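Protocadherin gamma-B3 (Homo sapiens, PDB 5K8R) is a clustered protocadherin, a potential calcium-dependent cell-adhesion protein that may help establish and maintain specific neuronal connections in the brain. Local coordinates at residues I7-A21 with N51-E63. Residues are numbered along the deposited sequence; the frame is centred on the assembly and turned at random.
Sequences IPEELDRGSLVGNLA and NGNLLVSDRIDRE. With CA (calcium ion), chain C; CA (calcium ion), chain D.
Glu-9, Glu-10, Asp-61 and Glu-63 share one calcium ion, which Asp-61 OD1 binds at 2.4 Å. Glu-9 reaches it with OE1 and gives OE2 to a second calcium, which Glu-63 also grips through both carboxylate oxygens. Arg-62 N donates to Glu-9 OE1 from above the carboxylate plane, at 2.8 Å. Glu-10 bends at chi2 (-74°), bringing OE2 to the first calcium while OE1 forms a salt bridge with Arg-59 NE (2.8 Å), though the hydrogen bond within it is weak. The carboxylate and guanidinium planes lie 43° apart, and Asp-61 CB lies over one guanidinium face, near its rim. Glu-10 N also bonds to Ile-60 O, and a water links Leu-11 O to Ile-60 N.

Further along, strands 16-19 and 53-56 pair antiparallel. Val-56 N donates to Ser-15 O at 3.0 Å. Leu-54 O accepts from both Val-17 N (2.8 Å) and Gly-18 N, where a beta bulge shifts the register. At the bulge Val-17 points toward 53-56, with CG2 against Val-56 CG2 (3.6 Å) and CG1 against Leu-54 CD2. Leu-20 CD1 lies 3.8 Å from Leu-54 CB. With an alanine here in place of Leu-54, a gap would probably open between Val-17 and Leu-20. Asp-95, Ile-96, Asp-98 and Asp-131 complete two of the three calcium sites of the cadherin interdomain cluster between the first and second repeats.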
ATOM      1  N   ILE A   7      60.947   1.342  -5.446  1.00 26.00           N
ATOM      2  CA  ILE A   7      60.743   2.295  -6.536  1.00 28.37           C
ATOM      3  C   ILE A   7      59.252   2.551  -6.717  1.00 32.04           C
ATOM      4  O   ILE A   7      58.435   1.655  -6.459  1.00 40.35           O
ATOM      5  CB  ILE A   7      61.372   1.790  -7.845  1.00 34.01           C
ATOM      6  CG1 ILE A   7      60.828   0.404  -8.201  1.00 23.17           C
ATOM      7  CG2 ILE A   7      62.888   1.759  -7.737  1.00 21.14           C
ATOM      8  CD1 ILE A   7      61.310  -0.123  -9.537  1.00 35.25           C
ATOM      9  N   PRO A   8      58.849   3.744  -7.143  1.00 32.12           N
ATOM     10  CA  PRO A   8      57.438   3.966  -7.469  1.00 30.00           C
ATOM     11  C   PRO A   8      57.047   3.215  -8.731  1.00 36.41           C
ATOM     12  O   PRO A   8      57.882   2.861  -9.566  1.00 45.52           O
ATOM     13  CB  PRO A   8      57.353   5.483  -7.673  1.00 26.17           C
ATOM     14  CG  PRO A   8      58.734   5.872  -8.083  1.00 23.50           C
ATOM     15  CD  PRO A   8      59.653   4.965  -7.314  1.00 24.95           C
ATOM     16  N   GLU A   9      55.748   2.965  -8.857  1.00 34.83           N
ATOM     17  CA  GLU A   9      55.225   2.271 -10.021  1.00 32.75           C
ATOM     18  C   GLU A   9      55.183   3.205 -11.229  1.00 32.26           C
ATOM     19  O   GLU A   9      55.368   4.421 -11.121  1.00 45.13           O
ATOM     20  CB  GLU A   9      53.829   1.720  -9.735  1.00 36.32           C
ATOM     21  CG  GLU A   9      52.846   2.773  -9.248  1.00 33.91           C
ATOM     22  CD  GLU A   9      51.408   2.294  -9.262  1.00 30.62           C
ATOM     23  OE1 GLU A   9      51.070   1.430 -10.099  1.00 26.31           O
ATOM     24  OE2 GLU A   9      50.612   2.785  -8.434  1.00 42.18           O
ATOM     25  N   GLU A  10      54.944   2.609 -12.399  1.00 39.20           N
ATOM     26  CA  GLU A  10      54.719   3.340 -13.648  1.00 28.61           C
ATOM     27  C   GLU A  10      55.927   4.180 -14.059  1.00 27.31           C
ATOM     28  O   GLU A  10      55.777   5.237 -14.674  1.00 29.63           O
ATOM     29  CB  GLU A  10      53.468   4.220 -13.557  1.00 27.30           C
ATOM     30  CG  GLU A  10      52.207   3.483 -13.128  1.00 37.19           C
ATOM     31  CD  GLU A  10      51.637   2.595 -14.221  1.00 44.44           C
ATOM     32  OE1 GLU A  10      52.136   2.650 -15.364  1.00 40.76           O
ATOM     33  OE2 GLU A  10      50.680   1.845 -13.934  1.00 58.30           O
ATOM     34  N   LEU A  11      57.131   3.724 -13.727  1.00 35.20           N
ATOM     35  CA  LEU A  11      58.335   4.405 -14.177  1.00 34.44           C
ATOM     36  C   LEU A  11      58.598   4.100 -15.646  1.00 39.96           C
ATOM     37  O   LEU A  11      58.248   3.032 -16.153  1.00 34.53           O
ATOM     38  CB  LEU A  11      59.543   3.987 -13.337  1.00 36.90           C
ATOM     39  CG  LEU A  11      59.582   4.454 -11.882  1.00 35.41           C
ATOM     40  CD1 LEU A  11      60.829   3.926 -11.190  1.00 23.35           C
ATOM     41  CD2 LEU A  11      59.521   5.971 -11.806  1.00 36.58           C
ATOM     42  N   ASP A  12      59.223   5.057 -16.330  1.00 40.67           N
ATOM     43  CA  ASP A  12      59.565   4.863 -17.730  1.00 36.34           C
ATOM     44  C   ASP A  12      60.595   3.747 -17.877  1.00 36.41           C
ATOM     45  O   ASP A  12      61.330   3.411 -16.944  1.00 47.41           O
ATOM     46  CB  ASP A  12      60.105   6.157 -18.339  1.00 43.99           C
ATOM     47  CG  ASP A  12      59.033   7.216 -18.506  1.00 50.84           C
ATOM     48  OD1 ASP A  12      57.836   6.860 -18.510  1.00 57.41           O
ATOM     49  OD2 ASP A  12      59.388   8.406 -18.641  1.00 54.13           O
ATOM     50  N   ARG A  13      60.636   3.163 -19.072  1.00 35.45           N
ATOM     51  CA  ARG A  13      61.589   2.098 -19.347  1.00 35.51           C
ATOM     52  C   ARG A  13      63.011   2.643 -19.313  1.00 39.68           C
ATOM     53  O   ARG A  13      63.292   3.727 -19.829  1.00 47.99           O
ATOM     54  CB  ARG A  13      61.296   1.461 -20.705  1.00 47.01           C
ATOM     55  CG  ARG A  13      59.862   0.984 -20.864  1.00 57.36           C
ATOM     56  CD  ARG A  13      59.664   0.240 -22.172  1.00 73.21           C
ATOM     57  NE  ARG A  13      60.464  -0.981 -22.226  1.00 85.61           N
ATOM     58  CZ  ARG A  13      60.424  -1.858 -23.224  1.00 94.79           C
ATOM     59  NH1 ARG A  13      61.187  -2.941 -23.185  1.00 89.56           N
ATOM     60  NH2 ARG A  13      59.619  -1.654 -24.259  1.00101.10           N
ATOM     61  N   GLY A  14      63.911   1.882 -18.695  1.00 51.03           N
ATOM     62  CA  GLY A  14      65.281   2.310 -18.524  1.00 35.69           C
ATOM     63  C   GLY A  14      65.553   3.095 -17.261  1.00 42.32           C
ATOM     64  O   GLY A  14      66.688   3.550 -17.069  1.00 46.47           O
ATOM     65  N   SER A  15      64.555   3.275 -16.400  1.00 39.85           N
ATOM     66  CA  SER A  15      64.764   3.986 -15.147  1.00 37.80           C
ATOM     67  C   SER A  15      65.644   3.164 -14.213  1.00 48.58           C
ATOM     68  O   SER A  15      65.489   1.945 -14.098  1.00 51.40           O
ATOM     69  CB  SER A  15      63.424   4.289 -14.477  1.00 32.67           C
ATOM     70  OG  SER A  15      62.620   5.121 -15.297  1.00 37.42           O
ATOM     71  N   LEU A  16      66.570   3.843 -13.542  1.00 40.13           N
ATOM     72  CA  LEU A  16      67.530   3.163 -12.683  1.00 31.36           C
ATOM     73  C   LEU A  16      66.842   2.636 -11.431  1.00 39.19           C
ATOM     74  O   LEU A  16      66.351   3.416 -10.608  1.00 43.14           O
ATOM     75  CB  LEU A  16      68.666   4.111 -12.309  1.00 33.83           C
ATOM     76  CG  LEU A  16      69.698   3.562 -11.320  1.00 37.60           C
ATOM     77  CD1 LEU A  16      70.381   2.331 -11.888  1.00 31.74           C
ATOM     78  CD2 LEU A  16      70.721   4.625 -10.958  1.00 34.77           C
ATOM     79  N   VAL A  17      66.802   1.312 -11.288  1.00 39.71           N
ATOM     80  CA  VAL A  17      66.340   0.719 -10.038  1.00 31.54           C
ATOM     81  C   VAL A  17      67.466   0.698  -9.015  1.00 41.77           C
ATOM     82  O   VAL A  17      67.277   1.076  -7.853  1.00 40.33           O
ATOM     83  CB  VAL A  17      65.777  -0.693 -10.278  1.00 28.59           C
ATOM     84  CG1 VAL A  17      65.309  -1.306  -8.966  1.00 22.45           C
ATOM     85  CG2 VAL A  17      64.647  -0.649 -11.287  1.00 36.05           C
ATOM     86  N   GLY A  18      68.652   0.262  -9.426  1.00 34.54           N
ATOM     87  CA  GLY A  18      69.757   0.262  -8.485  1.00 31.01           C
ATOM     88  C   GLY A  18      71.056  -0.135  -9.148  1.00 29.95           C
ATOM     89  O   GLY A  18      71.114  -0.406 -10.350  1.00 48.92           O
ATOM     90  N   ASN A  19      72.110  -0.155  -8.335  1.00 30.34           N
ATOM     91  CA  ASN A  19      73.437  -0.593  -8.756  1.00 32.25           C
ATOM     92  C   ASN A  19      73.676  -1.970  -8.141  1.00 39.47           C
ATOM     93  O   ASN A  19      74.350  -2.109  -7.120  1.00 47.31           O
ATOM     94  CB  ASN A  19      74.513   0.417  -8.333  1.00 50.41           C
ATOM     95  CG  ASN A  19      74.178   1.841  -8.745  1.00 65.19           C
ATOM     96  OD1 ASN A  19      74.298   2.208  -9.915  1.00 75.55           O
ATOM     97  ND2 ASN A  19      73.767   2.654  -7.779  1.00 57.26           N
ATOM     98  N   LEU A  20      73.111  -2.996  -8.782  1.00 35.20           N
ATOM     99  CA  LEU A  20      73.157  -4.343  -8.219  1.00 36.57           C
ATOM    100  C   LEU A  20      74.588  -4.833  -8.044  1.00 41.87           C
ATOM    101  O   LEU A  20      74.921  -5.452  -7.027  1.00 50.36           O
ATOM    102  CB  LEU A  20      72.368  -5.310  -9.100  1.00 31.55           C
ATOM    103  CG  LEU A  20      70.973  -5.682  -8.601  1.00 34.90           C
ATOM    104  CD1 LEU A  20      70.332  -6.699  -9.530  1.00 48.52           C
ATOM    105  CD2 LEU A  20      71.048  -6.217  -7.180  1.00 36.66           C
ATOM    106  N   ALA A  21      75.451  -4.565  -9.024  1.00 40.13           N
ATOM    107  CA  ALA A  21      76.835  -5.014  -8.931  1.00 41.15           C
ATOM    108  C   ALA A  21      77.549  -4.349  -7.761  1.00 51.79           C
ATOM    109  O   ALA A  21      78.186  -5.023  -6.943  1.00 59.90           O
ATOM    110  CB  ALA A  21      77.565  -4.732 -10.241  1.00 40.97           C
ATOM    111  N   ASN A  51      77.745  -2.390 -16.594  1.00 90.58           N
ATOM    112  CA  ASN A  51      78.020  -1.743 -15.321  1.00 83.06           C
ATOM    113  C   ASN A  51      77.339  -2.409 -14.134  1.00 70.09           C
ATOM    114  O   ASN A  51      77.702  -2.113 -12.991  1.00 71.17           O
ATOM    115  CB  ASN A  51      77.598  -0.267 -15.377  1.00 73.48           C
ATOM    116  CG  ASN A  51      76.196  -0.084 -15.923  1.00 74.46           C
ATOM    117  OD1 ASN A  51      75.311  -0.906 -15.685  1.00 78.06           O
ATOM    118  ND2 ASN A  51      75.989   0.994 -16.670  1.00 71.60           N
ATOM    119  N   GLY A  52      76.364  -3.285 -14.371  1.00 58.88           N
ATOM    120  CA  GLY A  52      75.693  -3.977 -13.290  1.00 63.17           C
ATOM    121  C   GLY A  52      74.500  -3.260 -12.705  1.00 49.71           C
ATOM    122  O   GLY A  52      74.194  -3.454 -11.522  1.00 48.07           O
ATOM    123  N   ASN A  53      73.806  -2.442 -13.492  1.00 33.88           N
ATOM    124  CA  ASN A  53      72.683  -1.662 -12.991  1.00 34.33           C
ATOM    125  C   ASN A  53      71.370  -2.393 -13.242  1.00 38.27           C
ATOM    126  O   ASN A  53      71.086  -2.807 -14.370  1.00 48.11           O
ATOM    127  CB  ASN A  53      72.645  -0.281 -13.648  1.00 36.47           C
ATOM    128  CG  ASN A  53      73.858   0.559 -13.309  1.00 41.81           C
ATOM    129  OD1 ASN A  53      74.554   0.298 -12.327  1.00 50.10           O
ATOM    130  ND2 ASN A  53      74.116   1.579 -14.119  1.00 57.23           N
ATOM    131  N   LEU A  54      70.580  -2.553 -12.183  1.00 34.74           N
ATOM    132  CA  LEU A  54      69.217  -3.054 -12.305  1.00 33.60           C
ATOM    133  C   LEU A  54      68.323  -1.926 -12.804  1.00 39.57           C
ATOM    134  O   LEU A  54      68.246  -0.862 -12.171  1.00 39.09           O
ATOM    135  CB  LEU A  54      68.722  -3.589 -10.965  1.00 27.64           C
ATOM    136  CG  LEU A  54      67.390  -4.337 -10.984  1.00 35.18           C
ATOM    137  CD1 LEU A  54      67.510  -5.605 -11.814  1.00 41.60           C
ATOM    138  CD2 LEU A  54      66.932  -4.657  -9.571  1.00 36.17           C
ATOM    139  N   LEU A  55      67.652  -2.161 -13.933  1.00 40.56           N
ATOM    140  CA  LEU A  55      66.853  -1.154 -14.617  1.00 34.65           C
ATOM    141  C   LEU A  55      65.455  -1.690 -14.897  1.00 38.70           C
ATOM    142  O   LEU A  55      65.228  -2.902 -14.967  1.00 33.64           O
ATOM    143  CB  LEU A  55      67.501  -0.722 -15.941  1.00 30.35           C
ATOM    144  CG  LEU A  55      68.965  -0.283 -15.932  1.00 39.82           C
ATOM    145  CD1 LEU A  55      69.430   0.022 -17.347  1.00 40.45           C
ATOM    146  CD2 LEU A  55      69.161   0.924 -15.036  1.00 42.23           C
ATOM    147  N   VAL A  56      64.520  -0.755 -15.077  1.00 32.95           N
ATOM    148  CA  VAL A  56      63.146  -1.102 -15.422  1.00 26.83           C
ATOM    149  C   VAL A  56      63.083  -1.534 -16.881  1.00 46.35           C
ATOM    150  O   VAL A  56      63.554  -0.822 -17.778  1.00 41.24           O
ATOM    151  CB  VAL A  56      62.205   0.084 -15.157  1.00 29.87           C
ATOM    152  CG1 VAL A  56      60.811  -0.218 -15.676  1.00 44.74           C
ATOM    153  CG2 VAL A  56      62.159   0.412 -13.673  1.00 24.52           C
ATOM    154  N   SER A  57      62.488  -2.700 -17.125  1.00 37.71           N
ATOM    155  CA  SER A  57      62.414  -3.265 -18.467  1.00 40.27           C
ATOM    156  C   SER A  57      61.050  -3.106 -19.121  1.00 47.26           C
ATOM    157  O   SER A  57      60.973  -3.025 -20.351  1.00 66.73           O
ATOM    158  CB  SER A  57      62.779  -4.752 -18.435  1.00 58.58           C
ATOM    159  OG  SER A  57      62.664  -5.333 -19.723  1.00 71.32           O
ATOM    160  N   ASP A  58      59.974  -3.065 -18.337  1.00 45.23           N
ATOM    161  CA  ASP A  58      58.627  -2.955 -18.880  1.00 45.17           C
ATOM    162  C   ASP A  58      57.772  -2.174 -17.889  1.00 45.77           C
ATOM    163  O   ASP A  58      58.243  -1.754 -16.829  1.00 49.70           O
ATOM    164  CB  ASP A  58      58.044  -4.343 -19.172  1.00 42.40           C
ATOM    165  CG  ASP A  58      56.874  -4.299 -20.136  1.00 73.80           C
ATOM    166  OD1 ASP A  58      56.715  -3.278 -20.837  1.00 88.40           O
ATOM    167  OD2 ASP A  58      56.116  -5.290 -20.197  1.00 87.42           O
ATOM    168  N   ARG A  59      56.505  -1.979 -18.242  1.00 40.78           N
ATOM    169  CA  ARG A  59      55.596  -1.234 -17.384  1.00 39.26           C
ATOM    170  C   ARG A  59      55.309  -2.013 -16.106  1.00 31.43           C
ATOM    171  O   ARG A  59      54.932  -3.188 -16.151  1.00 41.23           O
ATOM    172  CB  ARG A  59      54.292  -0.931 -18.121  1.00 35.69           C
ATOM    173  CG  ARG A  59      53.245  -0.247 -17.257  1.00 36.51           C
ATOM    174  CD  ARG A  59      52.072   0.244 -18.087  1.00 53.10           C
ATOM    175  NE  ARG A  59      51.071   0.919 -17.267  1.00 51.90           N
ATOM    176  CZ  ARG A  59      49.954   0.349 -16.828  1.00 50.36           C
ATOM    177  NH1 ARG A  59      49.686  -0.914 -17.134  1.00 66.34           N
ATOM    178  NH2 ARG A  59      49.101   1.041 -16.086  1.00 43.92           N
ATOM    179  N   ILE A  60      55.491  -1.353 -14.964  1.00 39.29           N
ATOM    180  CA  ILE A  60      55.214  -1.956 -13.666  1.00 40.99           C
ATOM    181  C   ILE A  60      53.977  -1.294 -13.072  1.00 39.13           C
ATOM    182  O   ILE A  60      54.070  -0.253 -12.411  1.00 40.05           O
ATOM    183  CB  ILE A  60      56.424  -1.834 -12.724  1.00 37.69           C
ATOM    184  CG1 ILE A  60      57.655  -2.483 -13.360  1.00 38.15           C
ATOM    185  CG2 ILE A  60      56.124  -2.473 -11.375  1.00 23.80           C
ATOM    186  CD1 ILE A  60      58.891  -2.425 -12.495  1.00 39.19           C
ATOM    187  N   ASP A  61      52.811  -1.888 -13.315  1.00 41.82           N
ATOM    188  CA  ASP A  61      51.546  -1.375 -12.799  1.00 27.52           C
ATOM    189  C   ASP A  61      51.228  -2.093 -11.493  1.00 38.63           C
ATOM    190  O   ASP A  61      50.944  -3.295 -11.491  1.00 53.66           O
ATOM    191  CB  ASP A  61      50.431  -1.569 -13.823  1.00 30.37           C
ATOM    192  CG  ASP A  61      49.067  -1.172 -13.286  1.00 44.11           C
ATOM    193  OD1 ASP A  61      49.002  -0.281 -12.414  1.00 34.15           O
ATOM    194  OD2 ASP A  61      48.060  -1.754 -13.740  1.00 41.49           O
ATOM    195  N   ARG A  62      51.272  -1.355 -10.380  1.00 30.80           N
ATOM    196  CA  ARG A  62      51.036  -1.969  -9.077  1.00 27.25           C
ATOM    197  C   ARG A  62      49.609  -2.487  -8.946  1.00 31.20           C
ATOM    198  O   ARG A  62      49.372  -3.478  -8.245  1.00 43.58           O
ATOM    199  CB  ARG A  62      51.338  -0.969  -7.962  1.00 30.30           C
ATOM    200  CG  ARG A  62      51.385  -1.587  -6.576  1.00 37.52           C
ATOM    201  CD  ARG A  62      50.858  -0.629  -5.524  1.00 24.33           C
ATOM    202  NE  ARG A  62      49.474  -0.254  -5.795  1.00 31.92           N
ATOM    203  CZ  ARG A  62      48.421  -0.990  -5.454  1.00 35.14           C
ATOM    204  NH1 ARG A  62      48.591  -2.145  -4.825  1.00 31.12           N
ATOM    205  NH2 ARG A  62      47.195  -0.572  -5.741  1.00 44.95           N
ATOM    206  N   GLU A  63      48.649  -1.836  -9.608  1.00 29.57           N
ATOM    207  CA  GLU A  63      47.263  -2.289  -9.529  1.00 33.58           C
ATOM    208  C   GLU A  63      47.091  -3.660 -10.171  1.00 37.65           C
ATOM    209  O   GLU A  63      46.347  -4.503  -9.657  1.00 45.39           O
ATOM    210  CB  GLU A  63      46.334  -1.269 -10.188  1.00 31.58           C
ATOM    211  CG  GLU A  63      45.952  -0.103  -9.289  1.00 32.13           C
ATOM    212  CD  GLU A  63      47.116   0.822  -8.995  1.00 38.88           C
ATOM    213  OE1 GLU A  63      47.839   1.190  -9.944  1.00 41.77           O
ATOM    214  OE2 GLU A  63      47.311   1.173  -7.812  1.00 38.15           O
TER
HETATM  215 CA    CA C 502      49.093   2.065 -11.845  1.00 42.41          CA
HETATM  216 CA    CA D 503      48.209   3.372  -8.185  1.00 34.45          CA
HETATM  217  O   HOH W   1      57.370   0.936 -14.672  1.00 37.50           O